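Local coordinates for putative flagellar protein FliS (Parabacteroides merdae ATCC 43184, PDB 4YOK), which is of unknown function but joins a prealbumin-like, transthyretin-clan domain to a second all-beta domain assigned to the E-set clan, at residues N24-G29 with A144-N149; P100-S105 with I122-P127; E107-T112 with P199-K204; S114-S119 with V134-S139; K130-M135 with G186-G191. All coordinates share one frame; numbering follows the deposited sequence.

Contact 1 of 5, residues N24-G29 with A144-N149; sequences NLRGTG and ADDVNN
Thr28 and Arg26 together grip the carboxylate of Asp145, one at each oxygen, and this is the tight part of the contact. Thr28 OG1 donates to Asp145 OD2 over 2.7 Å, meeting it on the syn side but 30° out of the carboxylate plane. Asp145 OD1 forms a salt bridge with Arg26 NE at 3.3 Å, the guanidinium and carboxylate planes turned 48° against each other. The N-H of Arg26 NE also bonds Thr28 OG1, 3.1 Å away and near the guanidinium plane, so the hydroxyl relays between arginine and aspartate. Its place between the backbone N and carbonyl carbon of Thr28 (chi1 59°) aims it at both. From within its own loop, Asp145 OD1 takes Val147 N on the anti lone pair, an Asx turn, and Asn148 N from above the carboxylate plane, completing an Asx motif; the two bonds fix the rotation of this buried group. So many donors probably favour its ionised form.

The outer side is looser. Val147 CG2 lies over one face of the Arg26 guanidinium, 3.6 Å from NH1. Asp146 OD1 is 4.0 Å from Arg26 NE and well out of the guanidinium plane; a water between Arg26 NH1 and Asp146 OD1 makes the link instead.

The contact ties the loop after strand 21-22, in the transthyretin-like region, to the loop between strands 131-139 and 151-155 of the C-terminal region. Tyr197 of strand 196-202 packs on Arg26 and Asp145, while Arg184 of strand 182-189 bonds the carbonyls of Leu25 and Ala144.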
# COMPACT_ATOMS: atom_id res chain seq x y z
N ASN A 24 2.53 3.39 -0.77
CA ASN A 24 1.71 2.82 -1.85
C ASN A 24 1.37 1.37 -1.45
O ASN A 24 2.28 0.57 -1.25
CB ASN A 24 2.50 2.90 -3.15
CG ASN A 24 2.93 4.32 -3.48
OD1 ASN A 24 4.06 4.76 -3.26
ND2 ASN A 24 1.99 5.09 -3.90
N LEU A 25 0.09 1.09 -1.24
CA LEU A 25 -0.37 -0.20 -0.71
C LEU A 25 -1.48 -0.85 -1.52
O LEU A 25 -2.01 -0.24 -2.44
CB LEU A 25 -0.91 0.07 0.72
CG LEU A 25 0.08 0.74 1.72
CD1 LEU A 25 -0.64 1.24 2.94
CD2 LEU A 25 1.19 -0.22 2.13
N ARG A 26 -1.88 -2.05 -1.11
CA ARG A 26 -3.05 -2.69 -1.71
C ARG A 26 -4.24 -2.02 -1.05
O ARG A 26 -4.41 -2.12 0.18
CB ARG A 26 -3.05 -4.21 -1.50
CG ARG A 26 -4.40 -4.80 -1.95
CD ARG A 26 -4.40 -6.33 -2.05
NE ARG A 26 -5.77 -6.75 -2.39
CZ ARG A 26 -6.41 -7.80 -1.88
NH1 ARG A 26 -5.78 -8.62 -1.03
NH2 ARG A 26 -7.66 -8.05 -2.22
N GLY A 27 -5.02 -1.30 -1.85
CA GLY A 27 -6.15 -0.54 -1.35
C GLY A 27 -7.49 -1.18 -1.57
O GLY A 27 -8.51 -0.48 -1.54
N THR A 28 -7.52 -2.49 -1.82
CA THR A 28 -8.76 -3.25 -2.08
C THR A 28 -8.92 -4.43 -1.12
O THR A 28 -7.92 -4.87 -0.55
CB THR A 28 -8.74 -3.80 -3.52
OG1 THR A 28 -7.59 -4.65 -3.67
CG2 THR A 28 -8.77 -2.69 -4.61
N GLY A 29 -10.14 -4.97 -1.05
CA GLY A 29 -10.45 -6.19 -0.29
C GLY A 29 -10.12 -6.17 1.19
O GLY A 29 -9.94 -7.23 1.78
N ALA A 144 -4.58 -1.55 -9.07
CA ALA A 144 -3.66 -2.64 -9.44
C ALA A 144 -2.98 -3.15 -8.21
O ALA A 144 -2.40 -2.37 -7.47
CB ALA A 144 -2.62 -2.15 -10.46
N ASP A 145 -3.07 -4.46 -7.96
CA ASP A 145 -2.38 -5.08 -6.81
C ASP A 145 -2.21 -6.58 -7.07
O ASP A 145 -2.53 -7.05 -8.18
CB ASP A 145 -3.10 -4.78 -5.47
CG ASP A 145 -4.56 -5.15 -5.46
OD1 ASP A 145 -4.86 -6.36 -5.56
OD2 ASP A 145 -5.42 -4.24 -5.26
N ASP A 146 -1.68 -7.33 -6.09
CA ASP A 146 -1.40 -8.77 -6.26
C ASP A 146 -2.66 -9.61 -6.59
O ASP A 146 -2.53 -10.68 -7.18
CB ASP A 146 -0.66 -9.34 -5.04
CG ASP A 146 -1.30 -9.13 -3.68
OD1 ASP A 146 -2.42 -8.60 -3.63
OD2 ASP A 146 -0.65 -9.44 -2.67
N VAL A 147 -3.88 -9.10 -6.24
CA VAL A 147 -5.15 -9.81 -6.50
C VAL A 147 -5.87 -9.15 -7.67
O VAL A 147 -6.44 -9.84 -8.51
CB VAL A 147 -6.06 -9.85 -5.23
CG1 VAL A 147 -7.43 -10.48 -5.52
CG2 VAL A 147 -5.38 -10.58 -4.08
N ASN A 148 -5.87 -7.81 -7.72
CA ASN A 148 -6.59 -7.04 -8.72
C ASN A 148 -5.69 -6.65 -9.84
O ASN A 148 -5.01 -5.64 -9.76
CB ASN A 148 -7.21 -5.79 -8.09
CG ASN A 148 -8.24 -6.13 -7.06
OD1 ASN A 148 -7.91 -6.38 -5.89
ND2 ASN A 148 -9.48 -6.23 -7.49
N ASN A 149 -5.70 -7.42 -10.91
CA ASN A 149 -4.87 -7.14 -12.06
C ASN A 149 -5.33 -7.97 -13.25
O ASN A 149 -6.05 -8.95 -13.09
CB ASN A 149 -3.39 -7.47 -11.71
CG ASN A 149 -3.16 -8.92 -11.37
OD1 ASN A 149 -3.20 -9.77 -12.25
ND2 ASN A 149 -2.91 -9.25 -10.09
O HOH W 1 -3.03 -9.20 -0.92
O HOH W 2 -4.72 -1.71 -4.70

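Contact 2 of 5, residues P100-S105 with I122-P127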
# COMPACT_ATOMS: atom_id res chain seq x y z
N PRO A 100 8.59 0.56 7.18
CA PRO A 100 8.46 -0.47 6.13
C PRO A 100 9.69 -1.37 6.07
O PRO A 100 10.78 -0.91 6.43
CB PRO A 100 8.33 0.34 4.82
CG PRO A 100 8.05 1.77 5.25
CD PRO A 100 8.66 1.92 6.61
N TYR A 101 9.54 -2.62 5.61
CA TYR A 101 10.69 -3.53 5.44
C TYR A 101 11.55 -3.03 4.28
O TYR A 101 12.77 -2.98 4.38
CB TYR A 101 10.18 -4.96 5.14
CG TYR A 101 9.46 -5.58 6.31
CD1 TYR A 101 10.14 -5.86 7.50
CD2 TYR A 101 8.09 -5.82 6.26
CE1 TYR A 101 9.47 -6.38 8.60
CE2 TYR A 101 7.43 -6.41 7.34
CZ TYR A 101 8.12 -6.68 8.51
OH TYR A 101 7.49 -7.22 9.60
N PHE A 102 10.88 -2.63 3.19
CA PHE A 102 11.47 -2.15 1.95
C PHE A 102 10.74 -0.93 1.39
O PHE A 102 9.56 -0.74 1.65
CB PHE A 102 11.44 -3.25 0.85
CG PHE A 102 12.21 -4.49 1.24
CD1 PHE A 102 13.60 -4.52 1.13
CD2 PHE A 102 11.56 -5.61 1.76
CE1 PHE A 102 14.33 -5.65 1.55
CE2 PHE A 102 12.28 -6.74 2.16
CZ PHE A 102 13.67 -6.74 2.08
N MSE A 103 11.47 -0.13 0.62
CA MSE A 103 10.92 1.00 -0.12
C MSE A 103 11.32 0.81 -1.59
O MSE A 103 12.44 0.39 -1.87
CB MSE A 103 11.38 2.37 0.43
CG MSE A 103 10.79 2.71 1.81
SE MSE A 103 8.84 3.08 1.78
CE MSE A 103 8.90 4.77 0.82
N ILE A 104 10.41 1.14 -2.50
CA ILE A 104 10.63 1.11 -3.94
C ILE A 104 10.81 2.56 -4.37
O ILE A 104 10.04 3.41 -3.94
CB ILE A 104 9.43 0.44 -4.68
CG1 ILE A 104 9.20 -1.01 -4.21
CG2 ILE A 104 9.60 0.50 -6.21
CD1 ILE A 104 7.80 -1.57 -4.58
N SER A 105 11.81 2.83 -5.22
CA SER A 105 12.03 4.19 -5.73
C SER A 105 12.56 4.14 -7.16
O SER A 105 12.89 3.06 -7.65
CB SER A 105 13.01 4.94 -4.83
OG SER A 105 14.30 4.35 -4.90
N ILE A 122 15.19 -1.09 -5.03
CA ILE A 122 14.61 -1.67 -3.82
C ILE A 122 15.57 -1.35 -2.71
O ILE A 122 16.72 -1.82 -2.73
CB ILE A 122 14.30 -3.19 -3.91
CG1 ILE A 122 13.25 -3.48 -5.00
CG2 ILE A 122 13.84 -3.71 -2.51
CD1 ILE A 122 13.18 -4.99 -5.39
N ASN A 123 15.14 -0.51 -1.79
CA ASN A 123 15.93 -0.08 -0.64
C ASN A 123 15.50 -0.85 0.59
O ASN A 123 14.33 -0.78 0.97
CB ASN A 123 15.74 1.44 -0.43
CG ASN A 123 15.89 2.23 -1.72
OD1 ASN A 123 16.98 2.31 -2.27
ND2 ASN A 123 14.78 2.69 -2.30
N ARG A 124 16.45 -1.54 1.24
CA ARG A 124 16.17 -2.27 2.48
C ARG A 124 16.18 -1.29 3.66
O ARG A 124 17.20 -0.63 3.89
CB ARG A 124 17.17 -3.42 2.69
CG ARG A 124 16.82 -4.28 3.92
CD ARG A 124 17.75 -5.47 4.15
NE ARG A 124 19.15 -5.05 4.19
CZ ARG A 124 20.08 -5.47 3.34
NH1 ARG A 124 19.76 -6.34 2.38
NH2 ARG A 124 21.33 -5.04 3.45
N ILE A 125 15.06 -1.17 4.36
CA ILE A 125 14.93 -0.28 5.53
C ILE A 125 15.23 -1.06 6.81
O ILE A 125 15.91 -0.53 7.70
CB ILE A 125 13.51 0.40 5.57
CG1 ILE A 125 13.16 1.16 4.25
CG2 ILE A 125 13.33 1.29 6.79
CD1 ILE A 125 14.15 2.28 3.78
N VAL A 126 14.69 -2.29 6.94
CA VAL A 126 14.88 -3.11 8.15
C VAL A 126 16.10 -4.02 7.90
O VAL A 126 16.09 -4.76 6.94
CB VAL A 126 13.57 -3.87 8.50
CG1 VAL A 126 13.75 -4.85 9.67
CG2 VAL A 126 12.45 -2.87 8.80
N PRO A 127 17.16 -3.94 8.75
CA PRO A 127 18.40 -4.68 8.46
C PRO A 127 18.30 -6.18 8.20
O PRO A 127 19.07 -6.69 7.39
CB PRO A 127 19.24 -4.43 9.72
CG PRO A 127 18.80 -3.12 10.19
CD PRO A 127 17.33 -3.06 9.92
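Met103 and Asn123 form a hydrogen-bonded pair of the antiparallel hairpin, Met103 N to Asn123 O at 3.0 Å and Asn123 N to Met103 O at 2.8 Å, with non-hydrogen-bonded pairs Phe102-Arg124 and Ile104-Ile122 to either side. Where strand 122-124 ends, Tyr101 O accepts from both Ile125 N (2.9 Å) and Val126 N, which arrive from the same face of its plane. Asn123 turns its CG beside its own backbone N (chi1 -48°), which lets ND2 reach Ser105 OG, 3.1 Å away in the amide plane, and make a weak bond to Met103 O. An alanine here is likely to leave Ser105 OG without this donor and the hairpin without this side-chain link. The Phe102 ring lies alongside Arg124, CE1 on CG at 3.7 Å, and meets Ile122 CG2 through CD1. On the other face, CG of selenomethionine Met103 touches Ile125 CG1. Ile125 CB and Val126 CG2 cover Pro100 O, which is buried with no polar partner in the model. Beyond the hairpin, Phe102 and Ile122 pack on Ile131 of strand 131-139, and Ile104 and Ile122 on Val187 of strand 182-189; Met103 and Ile125 meet Tyr18 of strand 9-18.

Contact 3 of 5, residues E107-T112 with P199-K204; sequences EQLSVT and PVVRLK
Leu203 divides its two methyl groups between Val111 and the backbone of Leu109. Its CG lies beside its own backbone N (chi1 -58°) and the branch beyond is staggered, which spreads the methyls along strand 107-111. CD1 approaches Val111 CG1 to 3.6 Å and touches CG2 less closely, while CD2 rests 3.4 Å from Leu109 O. Val111 keeps CG1 beside its backbone N and presents both methyls to this one leucine, the two side chains meeting at a slant.

Leu109 also points across the contact, but its CD1 only just reaches Val201 CG2, at 4.2 Å. At the other end Glu107 bends sharply: chi2 is 98°, away from a staggered value, and this swings OE2 to Pro199 CD at 3.5 Å. The Glu107 and Pro199 side chains cross at about a right angle, a contact of packing rather than of bonding. No hydrogen bond joins the two segments. Within 199-204, Arg202 reaches forward to the chain end, its NE bonding Lys204 O over 2.9 Å while NH2 makes a salt bridge, weak as a hydrogen bond, to OXT.

The segments run in similar directions, 26° apart, and belong to different sheets: 107-112 to edge strand 102-111, 199-204 to edge strand 196-202. Leu109 packs further on Ala118 of strand 115-124 and Val185 of strand 182-189. Leu203 and Lys204 both face Leu181, a classic beta bulge where the chain ends.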
# COMPACT_ATOMS: atom_id res chain seq x y z
N GLU A 107 11.21 4.35 -10.11
CA GLU A 107 10.51 3.42 -11.00
C GLU A 107 10.36 3.92 -12.41
O GLU A 107 9.96 5.07 -12.64
CB GLU A 107 9.10 3.07 -10.48
CG GLU A 107 9.09 2.59 -9.05
CD GLU A 107 8.74 3.69 -8.06
OE1 GLU A 107 9.03 4.87 -8.34
OE2 GLU A 107 8.19 3.36 -6.98
N GLN A 108 10.65 3.05 -13.36
CA GLN A 108 10.46 3.30 -14.79
C GLN A 108 9.73 2.09 -15.35
O GLN A 108 10.32 1.00 -15.44
CB GLN A 108 11.78 3.60 -15.51
CG GLN A 108 12.18 5.08 -15.42
CD GLN A 108 11.20 6.02 -16.11
OE1 GLN A 108 10.80 7.06 -15.56
NE2 GLN A 108 10.76 5.67 -17.33
N LEU A 109 8.42 2.24 -15.58
CA LEU A 109 7.55 1.15 -16.05
C LEU A 109 7.05 1.43 -17.45
O LEU A 109 6.59 2.53 -17.73
CB LEU A 109 6.36 0.93 -15.10
CG LEU A 109 6.67 0.94 -13.58
CD1 LEU A 109 5.39 0.71 -12.77
CD2 LEU A 109 7.73 -0.14 -13.20
N SER A 110 7.13 0.43 -18.33
CA SER A 110 6.69 0.62 -19.71
C SER A 110 6.28 -0.71 -20.32
O SER A 110 6.60 -1.78 -19.76
CB SER A 110 7.79 1.27 -20.54
OG SER A 110 8.96 0.46 -20.51
N VAL A 111 5.57 -0.66 -21.46
CA VAL A 111 5.15 -1.86 -22.16
C VAL A 111 5.43 -1.70 -23.64
O VAL A 111 5.22 -0.63 -24.21
CB VAL A 111 3.68 -2.33 -21.93
CG1 VAL A 111 3.41 -2.72 -20.48
CG2 VAL A 111 2.64 -1.33 -22.44
N THR A 112 5.88 -2.78 -24.26
CA THR A 112 6.04 -2.89 -25.70
C THR A 112 4.94 -3.87 -26.15
O THR A 112 4.04 -4.19 -25.36
CB THR A 112 7.46 -3.34 -26.09
OG1 THR A 112 7.62 -4.71 -25.73
CG2 THR A 112 8.54 -2.45 -25.48
N PRO A 199 3.80 3.74 -6.91
CA PRO A 199 2.51 4.34 -7.33
C PRO A 199 2.02 3.63 -8.60
O PRO A 199 2.82 3.00 -9.32
CB PRO A 199 2.89 5.80 -7.68
CG PRO A 199 4.22 6.02 -7.05
CD PRO A 199 4.91 4.71 -7.08
N VAL A 200 0.72 3.72 -8.88
CA VAL A 200 0.16 3.18 -10.11
C VAL A 200 0.51 4.18 -11.21
O VAL A 200 0.34 5.38 -10.98
CB VAL A 200 -1.37 2.96 -9.97
CG1 VAL A 200 -2.02 2.57 -11.31
CG2 VAL A 200 -1.67 1.93 -8.90
N VAL A 201 1.01 3.71 -12.36
CA VAL A 201 1.39 4.52 -13.52
C VAL A 201 0.46 4.20 -14.70
O VAL A 201 0.40 3.04 -15.12
CB VAL A 201 2.90 4.26 -13.88
CG1 VAL A 201 3.32 5.02 -15.14
CG2 VAL A 201 3.81 4.63 -12.71
N ARG A 202 -0.22 5.21 -15.26
CA ARG A 202 -1.06 5.01 -16.42
C ARG A 202 -0.17 4.96 -17.68
O ARG A 202 0.58 5.89 -17.95
CB ARG A 202 -2.16 6.10 -16.57
CG ARG A 202 -3.12 5.74 -17.66
CD ARG A 202 -4.29 6.67 -17.77
NE ARG A 202 -5.14 6.28 -18.89
CZ ARG A 202 -6.29 6.87 -19.19
NH1 ARG A 202 -6.75 7.87 -18.46
NH2 ARG A 202 -7.00 6.44 -20.23
N LEU A 203 -0.25 3.86 -18.44
CA LEU A 203 0.56 3.68 -19.65
C LEU A 203 -0.23 4.00 -20.91
O LEU A 203 0.37 4.38 -21.92
CB LEU A 203 1.13 2.25 -19.74
CG LEU A 203 2.01 1.77 -18.58
CD1 LEU A 203 2.49 0.37 -18.84
CD2 LEU A 203 3.22 2.69 -18.37
N LYS A 204 -1.57 3.86 -20.86
CA LYS A 204 -2.46 4.20 -21.98
C LYS A 204 -3.89 4.42 -21.46
O LYS A 204 -4.18 4.00 -20.32
CB LYS A 204 -2.42 3.16 -23.11
CG LYS A 204 -3.18 1.86 -22.88
CD LYS A 204 -3.35 1.03 -24.16
CE LYS A 204 -2.16 0.15 -24.46
NZ LYS A 204 -2.35 -0.64 -25.70
OXT LYS A 204 -4.69 5.08 -22.16

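Contact 4 of 5, residues S114-S119 with V134-S139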
# COMPACT_ATOMS: atom_id res chain seq x y z
N SER A 114 5.68 -6.93 -26.85
CA SER A 114 6.24 -8.20 -26.38
C SER A 114 6.46 -8.25 -24.85
O SER A 114 6.34 -9.33 -24.26
CB SER A 114 7.55 -8.47 -27.13
OG SER A 114 8.72 -8.74 -26.37
N ALA A 115 6.78 -7.12 -24.20
CA ALA A 115 7.13 -7.20 -22.78
C ALA A 115 6.74 -6.00 -21.93
O ALA A 115 6.58 -4.89 -22.44
CB ALA A 115 8.64 -7.38 -22.66
N MSE A 116 6.62 -6.24 -20.63
CA MSE A 116 6.53 -5.21 -19.62
C MSE A 116 7.93 -5.07 -19.07
O MSE A 116 8.50 -6.07 -18.58
CB MSE A 116 5.52 -5.53 -18.53
CG MSE A 116 5.63 -4.54 -17.39
SE MSE A 116 4.31 -4.87 -16.03
CE MSE A 116 4.78 -3.41 -14.90
N ASN A 117 8.51 -3.88 -19.21
CA ASN A 117 9.85 -3.53 -18.73
C ASN A 117 9.72 -2.70 -17.47
O ASN A 117 8.92 -1.76 -17.42
CB ASN A 117 10.62 -2.79 -19.84
CG ASN A 117 10.77 -3.64 -21.08
OD1 ASN A 117 11.22 -4.78 -21.03
ND2 ASN A 117 10.38 -3.12 -22.23
N ALA A 118 10.47 -3.07 -16.43
CA ALA A 118 10.43 -2.39 -15.14
C ALA A 118 11.84 -2.26 -14.58
O ALA A 118 12.53 -3.27 -14.38
CB ALA A 118 9.52 -3.13 -14.16
N SER A 119 12.30 -1.02 -14.42
CA SER A 119 13.58 -0.73 -13.80
C SER A 119 13.28 0.09 -12.56
O SER A 119 12.47 1.02 -12.65
CB SER A 119 14.50 0.04 -14.76
OG SER A 119 14.94 -0.86 -15.75
N VAL A 134 8.96 -10.27 -5.91
CA VAL A 134 8.77 -9.01 -6.62
C VAL A 134 7.72 -9.30 -7.70
O VAL A 134 7.78 -10.33 -8.38
CB VAL A 134 10.11 -8.47 -7.17
CG1 VAL A 134 9.88 -7.21 -7.99
CG2 VAL A 134 11.08 -8.19 -6.03
N MSE A 135 6.76 -8.39 -7.85
CA MSE A 135 5.65 -8.59 -8.79
C MSE A 135 5.53 -7.45 -9.78
O MSE A 135 5.58 -6.28 -9.39
CB MSE A 135 4.31 -8.74 -8.02
CG MSE A 135 4.31 -9.91 -7.03
SE MSE A 135 2.73 -9.82 -5.90
CE MSE A 135 3.48 -8.45 -4.63
N LEU A 136 5.38 -7.81 -11.05
CA LEU A 136 5.14 -6.88 -12.17
C LEU A 136 3.67 -7.02 -12.49
O LEU A 136 3.21 -8.14 -12.70
CB LEU A 136 6.05 -7.21 -13.36
CG LEU A 136 7.34 -6.38 -13.47
CD1 LEU A 136 8.20 -6.49 -12.22
CD2 LEU A 136 8.10 -6.69 -14.74
N LEU A 137 2.92 -5.92 -12.41
CA LEU A 137 1.47 -5.94 -12.58
C LEU A 137 0.95 -4.97 -13.61
O LEU A 137 1.48 -3.86 -13.75
CB LEU A 137 0.79 -5.58 -11.22
CG LEU A 137 1.24 -6.36 -9.99
CD1 LEU A 137 0.88 -5.62 -8.69
CD2 LEU A 137 0.66 -7.77 -10.00
N LEU A 138 -0.12 -5.38 -14.31
CA LEU A 138 -0.86 -4.52 -15.23
C LEU A 138 -2.34 -4.64 -14.90
O LEU A 138 -2.80 -5.71 -14.50
CB LEU A 138 -0.63 -4.85 -16.72
CG LEU A 138 0.79 -4.63 -17.27
CD1 LEU A 138 0.97 -5.34 -18.62
CD2 LEU A 138 1.10 -3.13 -17.43
N SER A 139 -3.07 -3.53 -15.05
CA SER A 139 -4.50 -3.52 -14.81
C SER A 139 -5.20 -2.68 -15.88
O SER A 139 -4.59 -1.74 -16.39
CB SER A 139 -4.79 -2.93 -13.42
OG SER A 139 -6.19 -2.83 -13.21
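Selenomethionine Met116 reaches across from strand 115-119 to Leu136 and Leu138, whose side chains face it from strand 134-139. Met116 sends CG away from its backbone N (chi1 170°) and stays extended beyond, which carries the selenium to the facing strand. There SE lies 3.7 Å from Leu138 CG, the two side chains sliding past each other in opposite directions, and 4.0 Å from Leu136 CB. Two residues on, Ala118 CB sits 3.9 Å from Leu136 CD2 and nearly as close to CG and CD1, so the short methyl is met by the broad end of the leucine. Leu136 has chi1 of -97°, off a staggered value, and in this posture its CG touches both Ala118 CB and Met116 CE.

A second group of contacts joins side chain to backbone. Met116 CE ends 3.5 Å from Leu137 O, and Leu136 CD2 rests 3.9 Å from Met116 O. Leu137 turns its own side chain away, and takes part through its main chain.

Hydrogen bonds between the segments are absent: the strand axes stay 8.6 Å apart and cross at 128°, as in two sheets laid face to face. Val111, Ala183 and Val185 close in around the same side chains. With every touching residue buried and no charge or donor spent across the gap, cohesion between the layers rests here on van der Waals contact and exclusion of water.

Contact 5 of 5, residues K130-M135 with G186-G191; sequences KISRVM and GVLANG
Leu188 O takes two backbone N-H groups from the facing strand, Ser132 N at 2.7 Å and, weakly, Arg133 N at 3.3 Å. Leu188 N returns an almost straight bond to Arg133 O (3.0 Å), and Met135 and Gly186 exchange a further pair. Farther out, Asn190 N bonds Lys130 O at 2.8 Å, and a water joins Lys130 N to Asn190 O. The Asn190 amide lies along Lys130 CB and Ser132 CB.

Arg133 CG stands between its backbone N and carbonyl carbon (chi1 62°), and the extended chain brings the guanidinium over Leu188: CD2 sits above the centre of one face, 3.7 Å from CZ. The selenium of Met135 lies at the guanidinium edge. A serine in the arginine's place would probably leave Leu188 CD2 without its flat partner and the Met135 selenium without its neighbour. Met135 CE lies over Gly186, where a beta carbon would strike it. On the opposite face Val134 CG2 and Val187 CG2 lie side by side at 4.1 Å, with Ile131 CG2 against Val187 CG1.

Ser132 and Arg133 both facing Leu188 make a classic beta bulge in an antiparallel pair, the central strands of one sandwich sheet, consistent with an E-set domain.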
# COMPACT_ATOMS: atom_id res chain seq x y z
N LYS A 130 14.22 -9.75 4.31
CA LYS A 130 14.54 -10.46 3.08
C LYS A 130 13.38 -10.35 2.11
O LYS A 130 12.22 -10.39 2.55
CB LYS A 130 14.86 -11.95 3.35
CG LYS A 130 16.08 -12.22 4.25
CD LYS A 130 17.41 -11.84 3.58
CE LYS A 130 18.61 -12.01 4.50
NZ LYS A 130 19.06 -13.42 4.57
N ILE A 131 13.66 -10.32 0.81
CA ILE A 131 12.59 -10.23 -0.19
C ILE A 131 12.03 -11.62 -0.48
O ILE A 131 12.80 -12.54 -0.77
CB ILE A 131 13.06 -9.54 -1.51
CG1 ILE A 131 13.57 -8.10 -1.27
CG2 ILE A 131 11.96 -9.58 -2.60
CD1 ILE A 131 14.40 -7.52 -2.39
N SER A 132 10.70 -11.78 -0.39
CA SER A 132 10.01 -13.05 -0.70
C SER A 132 9.72 -13.09 -2.22
O SER A 132 10.10 -14.05 -2.91
CB SER A 132 8.72 -13.16 0.12
OG SER A 132 7.98 -14.29 -0.30
N ARG A 133 9.11 -12.01 -2.75
CA ARG A 133 8.85 -11.93 -4.18
C ARG A 133 8.68 -10.49 -4.63
O ARG A 133 8.33 -9.61 -3.83
CB ARG A 133 7.63 -12.77 -4.62
CG ARG A 133 6.30 -12.38 -4.03
CD ARG A 133 5.22 -13.25 -4.62
NE ARG A 133 3.90 -12.90 -4.09
CZ ARG A 133 3.23 -13.61 -3.19
NH1 ARG A 133 3.75 -14.74 -2.71
NH2 ARG A 133 2.04 -13.21 -2.77
N VAL A 134 8.96 -10.27 -5.91
CA VAL A 134 8.77 -9.01 -6.62
C VAL A 134 7.72 -9.30 -7.70
O VAL A 134 7.78 -10.33 -8.38
CB VAL A 134 10.11 -8.47 -7.17
CG1 VAL A 134 9.88 -7.21 -7.99
CG2 VAL A 134 11.08 -8.19 -6.03
N MSE A 135 6.76 -8.39 -7.85
CA MSE A 135 5.65 -8.59 -8.79
C MSE A 135 5.53 -7.45 -9.78
O MSE A 135 5.58 -6.28 -9.39
CB MSE A 135 4.31 -8.74 -8.02
CG MSE A 135 4.31 -9.91 -7.03
SE MSE A 135 2.73 -9.82 -5.90
CE MSE A 135 3.48 -8.45 -4.63
N GLY A 186 5.35 -4.50 -7.12
CA GLY A 186 5.19 -4.83 -5.71
C GLY A 186 6.38 -5.59 -5.16
O GLY A 186 7.05 -6.30 -5.90
N VAL A 187 6.66 -5.41 -3.86
CA VAL A 187 7.73 -6.10 -3.15
C VAL A 187 7.15 -6.63 -1.83
O VAL A 187 6.66 -5.85 -1.00
CB VAL A 187 9.01 -5.23 -2.92
CG1 VAL A 187 10.03 -5.97 -2.05
CG2 VAL A 187 9.64 -4.81 -4.26
N LEU A 188 7.19 -7.94 -1.68
CA LEU A 188 6.74 -8.65 -0.48
C LEU A 188 7.95 -9.15 0.30
O LEU A 188 8.81 -9.82 -0.26
CB LEU A 188 5.82 -9.83 -0.87
CG LEU A 188 5.31 -10.70 0.28
CD1 LEU A 188 4.25 -9.96 1.10
CD2 LEU A 188 4.75 -12.02 -0.26
N ALA A 189 8.00 -8.85 1.59
CA ALA A 189 9.05 -9.27 2.52
C ALA A 189 8.73 -10.64 3.10
O ALA A 189 7.55 -10.94 3.33
CB ALA A 189 9.14 -8.25 3.65
N ASN A 190 9.77 -11.45 3.38
CA ASN A 190 9.61 -12.72 4.11
C ASN A 190 8.90 -12.45 5.42
O ASN A 190 9.28 -11.51 6.15
CB ASN A 190 11.01 -13.34 4.42
CG ASN A 190 11.62 -14.16 3.32
OD1 ASN A 190 11.09 -14.24 2.22
ND2 ASN A 190 12.74 -14.81 3.60
N GLY A 191 7.87 -13.22 5.73
CA GLY A 191 7.15 -13.07 6.99
C GLY A 191 6.04 -12.03 7.00
O GLY A 191 5.28 -11.99 7.96
O HOH W 3 11.75 -10.37 6.12

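In the fold
Contacts 2 to 5 lie in the C-terminal region, and contact 1 links that region to the transthyretin-like one. Contact 2 is a strand pairing in the sheet 102-111, 115-124, 161-168; contact 5 is one in the sheet 151-155, 131-139, 182-189, 196-202. Contacts 3 and 4, centres only 8 Å apart, join these two sheets. Contact 5 shares Val134 and Met135 with contact 4 and packs on contact 2, centres about 10 Å apart, through Phe102 and Ile122. Along the chain, contact 4 is nested within the loop closed by contact 3, while contact 1 crosses contacts 3 and 5. The sheets thus receive strands mostly in pairs; 182-189 and 196-202 also touch the loops of contact 1.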